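Local coordinates for AlgX/AlgJ SGNH hydrolase-like domain-containing protein (Eubacterium siraeum, PDB 4NZK) that is of unknown function but belongs to the DHHW family of the SGNH hydrolase clan and is probably a secreted or surface-anchored hydrolase-like protein, at residues V102-V107 with V140-G145; T227-T232 with S249-Q254; Y234-K239 with Y312-A317. All coordinates share one frame; numbering follows the deposited sequence. Where two conformers were deposited one is given.

Contact 1 (V102-V107 with V140-G145)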
loop_
_atom_site.group_PDB
_atom_site.type_symbol
_atom_site.label_atom_id
_atom_site.label_comp_id
_atom_site.label_asym_id
_atom_site.label_seq_id
_atom_site.Cartn_x
_atom_site.Cartn_y
_atom_site.Cartn_z
ATOM N N VAL A 102 6.723 12.956 -9.624
ATOM C CA VAL A 102 6.895 11.590 -9.111
ATOM C C VAL A 102 7.050 11.703 -7.599
ATOM O O VAL A 102 7.837 12.530 -7.104
ATOM C CB VAL A 102 8.124 10.930 -9.715
ATOM C CG1 VAL A 102 8.307 9.504 -9.197
ATOM C CG2 VAL A 102 8.019 10.946 -11.268
ATOM N N PHE A 103 6.238 10.911 -6.893
ATOM C CA PHE A 103 6.150 10.941 -5.443
ATOM C C PHE A 103 6.549 9.565 -4.910
ATOM O O PHE A 103 6.329 8.531 -5.566
ATOM C CB PHE A 103 4.717 11.196 -4.988
ATOM C CG PHE A 103 4.115 12.517 -5.416
ATOM C CD1 PHE A 103 3.633 12.725 -6.711
ATOM C CD2 PHE A 103 3.992 13.540 -4.501
ATOM C CE1 PHE A 103 3.019 13.926 -7.050
ATOM C CE2 PHE A 103 3.403 14.749 -4.838
ATOM C CZ PHE A 103 2.933 14.944 -6.120
ATOM N N ASN A 104 7.129 9.565 -3.720
ATOM C CA ASN A 104 7.527 8.346 -3.038
ATOM C C ASN A 104 6.882 8.325 -1.645
ATOM O O ASN A 104 6.988 9.288 -0.897
ATOM C CB ASN A 104 9.035 8.393 -2.828
ATOM C CG ASN A 104 9.536 7.249 -1.985
ATOM O OD1 ASN A 104 9.345 6.104 -2.338
ATOM N ND2 ASN A 104 10.155 7.566 -0.843
HETATM N N MSE A 105 6.238 7.211 -1.316
HETATM C CA MSE A 105 5.658 7.026 0.033
HETATM C C MSE A 105 5.879 5.611 0.488
HETATM O O MSE A 105 5.123 4.699 0.144
HETATM C CB MSE A 105 4.183 7.467 0.061
HETATM C CG MSE A 105 3.696 7.490 1.539
HETATM SE SE MSE A 105 1.922 8.271 1.719
HETATM C CE MSE A 105 0.980 7.075 0.562
ATOM N N VAL A 106 6.963 5.422 1.237
ATOM C CA VAL A 106 7.315 4.148 1.811
ATOM C C VAL A 106 6.796 4.130 3.231
ATOM O O VAL A 106 7.071 5.049 4.011
ATOM C CB VAL A 106 8.842 3.866 1.755
ATOM C CG1 VAL A 106 9.163 2.536 2.435
ATOM C CG2 VAL A 106 9.318 3.849 0.302
ATOM N N VAL A 107 6.056 3.086 3.564
ATOM C CA VAL A 107 5.382 3.045 4.870
ATOM C C VAL A 107 5.828 1.824 5.670
ATOM O O VAL A 107 6.185 0.803 5.109
ATOM C CB VAL A 107 3.851 3.046 4.730
ATOM C CG1 VAL A 107 3.367 4.381 4.156
ATOM C CG2 VAL A 107 3.338 1.884 3.883
ATOM N N VAL A 140 12.349 13.615 -6.824
ATOM C CA VAL A 140 11.194 12.806 -6.452
ATOM C C VAL A 140 10.690 13.378 -5.133
ATOM O O VAL A 140 11.479 13.572 -4.202
ATOM C CB VAL A 140 11.539 11.306 -6.323
ATOM C CG1 VAL A 140 10.372 10.487 -5.818
ATOM C CG2 VAL A 140 11.981 10.780 -7.669
ATOM N N ILE A 141 9.389 13.610 -5.048
ATOM C CA ILE A 141 8.791 14.234 -3.859
ATOM C C ILE A 141 8.516 13.195 -2.790
ATOM O O ILE A 141 7.763 12.270 -3.010
ATOM C CB ILE A 141 7.463 14.909 -4.251
ATOM C CG1 ILE A 141 7.726 15.974 -5.324
ATOM C CG2 ILE A 141 6.767 15.481 -3.035
ATOM C CD1 ILE A 141 6.474 16.415 -6.032
ATOM N N ASN A 142 9.112 13.355 -1.627
ATOM C CA ASN A 142 8.926 12.390 -0.559
ATOM C C ASN A 142 7.701 12.761 0.247
ATOM O O ASN A 142 7.528 13.896 0.616
ATOM C CB ASN A 142 10.129 12.304 0.378
ATOM C CG ASN A 142 9.974 11.146 1.348
ATOM O OD1 ASN A 142 9.887 9.993 0.916
ATOM N ND2 ASN A 142 9.878 11.438 2.627
ATOM N N VAL A 143 6.871 11.769 0.530
ATOM C CA VAL A 143 5.685 11.961 1.343
ATOM C C VAL A 143 5.928 11.239 2.690
ATOM O O VAL A 143 6.304 10.080 2.703
ATOM C CB VAL A 143 4.438 11.356 0.667
ATOM C CG1 VAL A 143 3.191 11.554 1.513
ATOM C CG2 VAL A 143 4.248 11.885 -0.721
ATOM N N ASP A 144 5.728 11.949 3.795
ATOM C CA ASP A 144 5.985 11.403 5.118
ATOM C C ASP A 144 4.787 10.633 5.667
ATOM O O ASP A 144 4.075 11.075 6.585
ATOM C CB ASP A 144 6.428 12.486 6.084
ATOM C CG ASP A 144 7.148 11.935 7.308
ATOM O OD1 ASP A 144 7.102 10.695 7.576
ATOM O OD2 ASP A 144 7.751 12.793 8.017
ATOM N N GLY A 145 4.575 9.468 5.082
ATOM C CA GLY A 145 3.543 8.539 5.534
ATOM C C GLY A 145 3.818 8.037 6.926
ATOM O O GLY A 145 2.881 7.832 7.706
HETATM O O HOH W 1 8.387 7.901 2.165
HETATM O O HOH W 2 6.961 7.627 4.902
#
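The ring of Phe-103 lies alongside Ile-141, and the two side chains run the same way off one face of the sheet. Ile-141 CD1 sits over a ring face as a CH-pi contact, 4.0 Å from the ring centroid and displaced toward the rim, while CG2 of the same isoleucine meets Phe-103 CD2. Further along, CG1 of Val-143 reaches the selenium of Met-105, a selenomethionine in this crystal, with SE and CG1 3.5 Å apart.

Between the side chains the backbones pair in parallel register. Ile-141 N donates to Val-102 O at 2.8 Å, Asn-104 N to Ile-141 O, and Val-143 N to Asn-104 O. Asn-104 and Asn-142 leave the other face side by side, both with CG anti to the backbone N (chi1 173° and -172°). Asn-104 ND2 gives a hydrogen bond of 3.0 Å to Asn-142 OD1, with the amide planes 34° apart, and OD1 of Asn-104 is itself hydrogen-bonded to Tyr-85 OH. Past this pair the chains separate, and a water accepts from Val-106 N and lies within hydrogen-bonding distance of Asn-142 OD1 and Val-143 O. Asp-144 then N-caps the helix that starts at Gly-145, its OD1 taking the N-H of Ala-147. On its other side strand 101-107 pairs in parallel with 328-334, leaving 141-142 as the short edge strand. Helices 83-96 and 126-136 pack on the Asn-104 face and Phe-177 of helix 167-180, edge-to-face with Phe-103, on the other: an alpha/beta/alpha sandwich, consistent with the SGNH-hydrolase clan.

Contact 2 (T227-T232 with S249-Q254)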
loop_
_atom_site.group_PDB
_atom_site.type_symbol
_atom_site.label_atom_id
_atom_site.label_comp_id
_atom_site.label_asym_id
_atom_site.label_seq_id
_atom_site.Cartn_x
_atom_site.Cartn_y
_atom_site.Cartn_z
ATOM N N THR A 227 -17.562 9.924 -4.663
ATOM C CA THR A 227 -17.432 10.316 -6.056
ATOM C C THR A 227 -17.700 9.152 -6.987
ATOM O O THR A 227 -17.202 8.036 -6.773
ATOM C CB THR A 227 -16.034 10.939 -6.303
ATOM O OG1 THR A 227 -15.859 12.077 -5.447
ATOM C CG2 THR A 227 -15.836 11.387 -7.777
ATOM N N ASP A 228 -18.490 9.399 -8.036
ATOM C CA ASP A 228 -18.784 8.354 -9.000
ATOM C C ASP A 228 -17.526 8.024 -9.811
ATOM O O ASP A 228 -16.678 8.884 -10.054
ATOM C CB ASP A 228 -19.953 8.759 -9.917
ATOM C CG ASP A 228 -20.457 7.606 -10.769
ATOM O OD1 ASP A 228 -20.461 6.462 -10.271
ATOM O OD2 ASP A 228 -20.867 7.840 -11.925
ATOM N N TYR A 229 -17.403 6.760 -10.186
ATOM C CA TYR A 229 -16.257 6.308 -10.991
ATOM C C TYR A 229 -16.636 5.018 -11.754
ATOM O O TYR A 229 -17.667 4.372 -11.476
ATOM C CB TYR A 229 -15.019 6.021 -10.079
ATOM C CG TYR A 229 -15.182 4.725 -9.296
ATOM C CD1 TYR A 229 -15.844 4.692 -8.082
ATOM C CD2 TYR A 229 -14.760 3.524 -9.831
ATOM C CE1 TYR A 229 -16.032 3.502 -7.391
ATOM C CE2 TYR A 229 -14.958 2.315 -9.166
ATOM C CZ TYR A 229 -15.590 2.296 -7.939
ATOM O OH TYR A 229 -15.821 1.090 -7.304
ATOM N N THR A 230 -15.801 4.690 -12.743
ATOM C CA THR A 230 -15.877 3.434 -13.479
ATOM C C THR A 230 -14.468 2.852 -13.578
ATOM O O THR A 230 -13.543 3.567 -13.940
ATOM C CB THR A 230 -16.393 3.607 -14.916
ATOM O OG1 THR A 230 -17.494 4.527 -14.946
ATOM C CG2 THR A 230 -16.788 2.255 -15.475
ATOM N N ALA A 231 -14.307 1.594 -13.201
ATOM C CA ALA A 231 -13.024 0.910 -13.322
ATOM C C ALA A 231 -13.060 -0.031 -14.508
ATOM O O ALA A 231 -14.096 -0.670 -14.759
ATOM C CB ALA A 231 -12.688 0.165 -12.051
ATOM N N THR A 232 -11.930 -0.137 -15.205
ATOM C CA THR A 232 -11.742 -1.083 -16.314
ATOM C C THR A 232 -10.528 -1.937 -15.964
ATOM O O THR A 232 -9.452 -1.412 -15.598
ATOM C CB THR A 232 -11.569 -0.351 -17.647
ATOM O OG1 THR A 232 -12.727 0.481 -17.862
ATOM C CG2 THR A 232 -11.426 -1.341 -18.808
ATOM N N SER A 249 -16.400 -2.079 -10.751
ATOM C CA SER A 249 -16.148 -1.641 -9.381
ATOM C C SER A 249 -14.726 -2.002 -8.990
ATOM O O SER A 249 -14.138 -2.930 -9.534
ATOM C CB SER A 249 -17.097 -2.343 -8.404
ATOM O OG SER A 249 -16.854 -1.930 -7.070
ATOM N N ILE A 250 -14.155 -1.228 -8.065
ATOM C CA ILE A 250 -12.881 -1.626 -7.455
ATOM C C ILE A 250 -13.087 -2.498 -6.232
ATOM O O ILE A 250 -12.114 -2.922 -5.633
ATOM C CB ILE A 250 -11.953 -0.442 -7.092
ATOM C CG1 ILE A 250 -12.608 0.425 -6.030
ATOM C CG2 ILE A 250 -11.541 0.299 -8.349
ATOM C CD1 ILE A 250 -11.644 1.470 -5.517
ATOM N N PHE A 251 -14.330 -2.711 -5.804
ATOM C CA PHE A 251 -14.628 -3.537 -4.631
ATOM C C PHE A 251 -15.161 -4.861 -5.094
ATOM O O PHE A 251 -16.201 -4.909 -5.761
ATOM C CB PHE A 251 -15.620 -2.831 -3.677
ATOM C CG PHE A 251 -15.138 -1.478 -3.241
ATOM C CD1 PHE A 251 -14.257 -1.347 -2.184
ATOM C CD2 PHE A 251 -15.531 -0.341 -3.916
ATOM C CE1 PHE A 251 -13.769 -0.088 -1.802
ATOM C CE2 PHE A 251 -15.039 0.906 -3.567
ATOM C CZ PHE A 251 -14.162 1.037 -2.482
ATOM N N VAL A 252 -14.454 -5.928 -4.712
ATOM C CA VAL A 252 -14.750 -7.264 -5.148
ATOM C C VAL A 252 -15.203 -8.085 -3.953
ATOM O O VAL A 252 -14.522 -8.137 -2.936
ATOM C CB VAL A 252 -13.492 -7.879 -5.791
ATOM C CG1 VAL A 252 -13.751 -9.292 -6.307
ATOM C CG2 VAL A 252 -13.061 -7.031 -6.976
ATOM N N ASP A 253 -16.314 -8.783 -4.090
ATOM C CA ASP A 253 -16.808 -9.638 -2.983
ATOM C C ASP A 253 -15.839 -10.784 -2.696
ATOM O O ASP A 253 -15.276 -11.386 -3.624
ATOM C CB ASP A 253 -18.185 -10.201 -3.296
ATOM C CG ASP A 253 -19.274 -9.133 -3.280
ATOM O OD1 ASP A 253 -19.060 -8.048 -2.683
ATOM O OD2 ASP A 253 -20.352 -9.385 -3.860
ATOM N N GLN A 254 -15.600 -11.001 -1.410
ATOM C CA GLN A 254 -14.682 -12.011 -0.943
ATOM C C GLN A 254 -15.196 -12.706 0.288
ATOM O O GLN A 254 -15.938 -12.106 1.082
ATOM C CB GLN A 254 -13.371 -11.372 -0.495
ATOM C CG GLN A 254 -12.611 -10.620 -1.554
ATOM C CD GLN A 254 -12.016 -11.492 -2.612
ATOM O OE1 GLN A 254 -11.860 -12.687 -2.414
ATOM N NE2 GLN A 254 -11.684 -10.902 -3.753
#
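The ring of Tyr-229 reaches across to the 249-254 loop, its CG set between the backbone N and the carbonyl carbon (chi1 74°), and its phenol oxygen arrives where Ser-249, Ile-250 and Phe-251 turn. The backbone N-H of Ile-250 comes in at the edge of the ring, near its plane, and donates to Tyr-229 OH in a nearly straight bond, 3.0 Å with 168° at the hydrogen. Ser-249 OG stands 3.2 Å from Tyr-229 OH. This OG accepts from Phe-251 N at 2.9 Å: an ST turn, which fixes the serine hydroxyl beside the phenol oxygen. OG is anti to the backbone N (chi1 180°), which carries it forward along the chain to the N-H two residues on.

The tyrosine belongs to strand 229-234, the antiparallel edge strand of the mixed sheet, so the loop is fastened to the sheet's margin rather than to its middle. Ile-250 crosses the ring at a slant and splits its branches: CG1 rests 4.0 Å from Tyr-229 CZ, whereas CG2 turns to the methyl of Ala-231, with CG2 and CB 3.9 Å apart. CG1 also lies over a face of the Phe-251 ring, whose CD2 is 3.7 Å from Tyr-229 OH. Ile-273 of the neighbouring strand 270-275 touches both Tyr-229 and Ile-250. Close by, His-248 ND1 is hydrogen-bonded to Ala-231 O, and Tyr-233 OH to Ser-249 O.

Contact 3 (Y234-K239 with Y312-A317)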
loop_
_atom_site.group_PDB
_atom_site.type_symbol
_atom_site.label_atom_id
_atom_site.label_comp_id
_atom_site.label_asym_id
_atom_site.label_seq_id
_atom_site.Cartn_x
_atom_site.Cartn_y
_atom_site.Cartn_z
ATOM N N TYR A 234 -7.570 -4.629 -16.862
ATOM C CA TYR A 234 -6.638 -4.941 -17.931
ATOM C C TYR A 234 -5.649 -6.016 -17.496
ATOM O O TYR A 234 -5.425 -6.244 -16.296
ATOM C CB TYR A 234 -5.855 -3.689 -18.320
ATOM C CG TYR A 234 -6.641 -2.590 -18.984
ATOM C CD1 TYR A 234 -7.362 -1.672 -18.227
ATOM C CD2 TYR A 234 -6.611 -2.418 -20.364
ATOM C CE1 TYR A 234 -8.078 -0.657 -18.830
ATOM C CE2 TYR A 234 -7.318 -1.392 -20.971
ATOM C CZ TYR A 234 -8.048 -0.523 -20.198
ATOM O OH TYR A 234 -8.748 0.506 -20.782
ATOM N N THR A 235 -5.059 -6.670 -18.485
ATOM C CA THR A 235 -3.992 -7.590 -18.233
ATOM C C THR A 235 -2.738 -6.777 -17.905
ATOM O O THR A 235 -2.720 -5.556 -18.038
ATOM C CB THR A 235 -3.674 -8.414 -19.485
ATOM O OG1 THR A 235 -3.272 -7.524 -20.544
ATOM C CG2 THR A 235 -4.862 -9.155 -19.909
ATOM N N THR A 236 -1.671 -7.479 -17.562
ATOM C CA THR A 236 -0.406 -6.820 -17.195
ATOM C C THR A 236 0.354 -6.212 -18.372
ATOM O O THR A 236 1.326 -5.454 -18.179
ATOM C CB THR A 236 0.481 -7.742 -16.372
ATOM O OG1 THR A 236 0.753 -8.923 -17.115
ATOM C CG2 THR A 236 -0.188 -8.089 -15.053
ATOM N N ASP A 237 -0.097 -6.490 -19.596
ATOM C CA ASP A 237 0.405 -5.773 -20.768
ATOM C C ASP A 237 -0.635 -4.762 -21.302
ATOM O O ASP A 237 -0.576 -4.333 -22.455
ATOM C CB ASP A 237 0.893 -6.728 -21.856
ATOM C CG ASP A 237 -0.148 -7.678 -22.326
ATOM O OD1 ASP A 237 -1.237 -7.762 -21.734
ATOM O OD2 ASP A 237 0.133 -8.368 -23.315
ATOM N N PHE A 238 -1.550 -4.368 -20.421
ATOM C CA PHE A 238 -2.551 -3.349 -20.679
ATOM C C PHE A 238 -3.465 -3.634 -21.880
ATOM O O PHE A 238 -3.636 -2.796 -22.757
ATOM C CB PHE A 238 -1.895 -1.978 -20.798
ATOM C CG PHE A 238 -2.838 -0.828 -20.541
ATOM C CD1 PHE A 238 -3.536 -0.759 -19.351
ATOM C CD2 PHE A 238 -2.995 0.206 -21.456
ATOM C CE1 PHE A 238 -4.401 0.279 -19.078
ATOM C CE2 PHE A 238 -3.861 1.260 -21.184
ATOM C CZ PHE A 238 -4.561 1.290 -20.000
ATOM N N LYS A 239 -3.974 -4.866 -21.921
ATOM C CA LYS A 239 -4.998 -5.240 -22.883
ATOM C C LYS A 239 -6.261 -5.468 -22.060
ATOM O O LYS A 239 -6.209 -6.055 -20.979
ATOM C CB LYS A 239 -4.611 -6.507 -23.652
ATOM C CG LYS A 239 -3.234 -6.483 -24.311
ATOM C CD LYS A 239 -3.023 -5.308 -25.265
ATOM C CE LYS A 239 -1.651 -5.428 -25.923
ATOM N NZ LYS A 239 -1.267 -4.214 -26.674
ATOM N N TYR A 312 4.186 -7.206 -11.357
ATOM C CA TYR A 312 3.352 -7.734 -12.449
ATOM C C TYR A 312 3.063 -6.621 -13.462
ATOM O O TYR A 312 1.974 -6.024 -13.511
ATOM C CB TYR A 312 2.025 -8.264 -11.911
ATOM C CG TYR A 312 2.168 -9.157 -10.717
ATOM C CD1 TYR A 312 2.753 -10.379 -10.823
ATOM C CD2 TYR A 312 1.743 -8.745 -9.477
ATOM C CE1 TYR A 312 2.872 -11.184 -9.720
ATOM C CE2 TYR A 312 1.874 -9.535 -8.343
ATOM C CZ TYR A 312 2.444 -10.765 -8.473
ATOM O OH TYR A 312 2.610 -11.589 -7.378
ATOM N N PHE A 313 4.037 -6.329 -14.274
ATOM C CA PHE A 313 3.928 -5.218 -15.191
ATOM C C PHE A 313 4.762 -5.566 -16.379
ATOM O O PHE A 313 5.983 -5.674 -16.278
ATOM C CB PHE A 313 4.436 -3.949 -14.532
ATOM C CG PHE A 313 4.189 -2.696 -15.348
ATOM C CD1 PHE A 313 2.942 -2.073 -15.302
ATOM C CD2 PHE A 313 5.189 -2.118 -16.107
ATOM C CE1 PHE A 313 2.694 -0.926 -16.021
ATOM C CE2 PHE A 313 4.938 -0.973 -16.847
ATOM C CZ PHE A 313 3.689 -0.358 -16.778
ATOM N N ASP A 314 4.094 -5.725 -17.518
ATOM C CA ASP A 314 4.759 -6.216 -18.718
ATOM C C ASP A 314 4.880 -5.202 -19.838
ATOM O O ASP A 314 4.707 -5.521 -21.003
ATOM C CB ASP A 314 4.020 -7.468 -19.182
ATOM C CG ASP A 314 4.248 -8.634 -18.248
ATOM O OD1 ASP A 314 5.431 -9.013 -18.055
ATOM O OD2 ASP A 314 3.256 -9.151 -17.692
ATOM N N LEU A 315 5.137 -3.967 -19.453
ATOM C CA LEU A 315 5.333 -2.873 -20.358
ATOM C C LEU A 315 6.555 -2.068 -19.929
ATOM O O LEU A 315 7.198 -2.378 -18.941
ATOM C CB LEU A 315 4.100 -1.981 -20.335
ATOM C CG LEU A 315 2.783 -2.524 -20.826
ATOM C CD1 LEU A 315 1.735 -1.447 -20.659
ATOM C CD2 LEU A 315 2.892 -2.957 -22.273
ATOM N N TYR A 316 6.848 -1.009 -20.679
ATOM C CA TYR A 316 7.907 -0.056 -20.331
ATOM C C TYR A 316 7.235 1.177 -19.706
ATOM O O TYR A 316 6.548 1.934 -20.357
ATOM C CB TYR A 316 8.723 0.301 -21.557
ATOM C CG TYR A 316 9.807 1.337 -21.316
ATOM C CD1 TYR A 316 10.817 1.122 -20.375
ATOM C CD2 TYR A 316 9.841 2.522 -22.039
ATOM C CE1 TYR A 316 11.834 2.058 -20.157
ATOM C CE2 TYR A 316 10.840 3.464 -21.833
ATOM C CZ TYR A 316 11.840 3.234 -20.893
ATOM O OH TYR A 316 12.816 4.164 -20.696
ATOM N N ALA A 317 7.425 1.336 -18.410
ATOM C CA ALA A 317 6.656 2.315 -17.646
ATOM C C ALA A 317 6.736 3.765 -18.150
ATOM O O ALA A 317 5.708 4.464 -18.186
ATOM C CB ALA A 317 6.958 2.211 -16.145
#
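Two hydrogen bonds join Thr-236 to Asp-314, one from side chain to side chain and one between backbones. Thr-236 OG1 donates to Asp-314 OD2 over a short 2.6 Å, using the anti lone pair of that oxygen, the one away from its twin. The threonine hydroxyl lies between its backbone N and carbonyl carbon (chi1 58°), which swings OG1 at the carboxylate and sends the methyl CG2 to Tyr-312. In the other direction, Asp-314 N donates to Thr-236 O at 2.9 Å, approaching from above the carbonyl plane, 42° out of it. An alternation of donor and acceptor thus ties the two residues together. A valine here has no hydroxyl, which would probably leave Asp-314 OD2 without this donor and the carboxylate freer to turn.

Thr-236 is the second residue of a type I beta turn, Thr-235 to Phe-238, closed by Phe-238 N bonding to Thr-235 O. The turn follows directly on strand 229-234 and docks on the loop that leads from strand 304-309 to helix 317-323. Within it Thr-235 OG1 takes the backbone N-H of Lys-239 at 3.1 Å.

Apolar packing flanks the polar pair. The methyl CG2 of Thr-236 touches Tyr-312 CB, 3.8 Å away. Leu-315 lies against the far half of the turn, its CD1 on Phe-238 CB at 3.7 Å; its other methyl, CD2, rests against the backbone of Asp-237. One face of the Phe-238 ring is taken by Tyr-234, whose CD2 stands 3.6 Å above the ring plane, and Phe-320 of helix 317-323 meets the same ring edge-to-face.

Overall arrangement
Contacts 1 and 2 lie at the two margins of one mixed sheet, and contact 3 follows from the end of its outermost strand 229-234. Contact 1 forms the margin where strand 141-142 runs parallel to 101-107; contact 2 holds a loop on strand 229-234 at the opposite margin, with centres about 26 Å apart. The centre of contact 3 is about 20 Å from that of contact 2 and 23 Å from that of contact 1. Along the chain, contact 1 closes before the others open, whereas contacts 2 and 3 interleave: 227-232, 234-239, 249-254, then 312-317. The long connection from 229-234 to 270-275 is therefore pinned at two places.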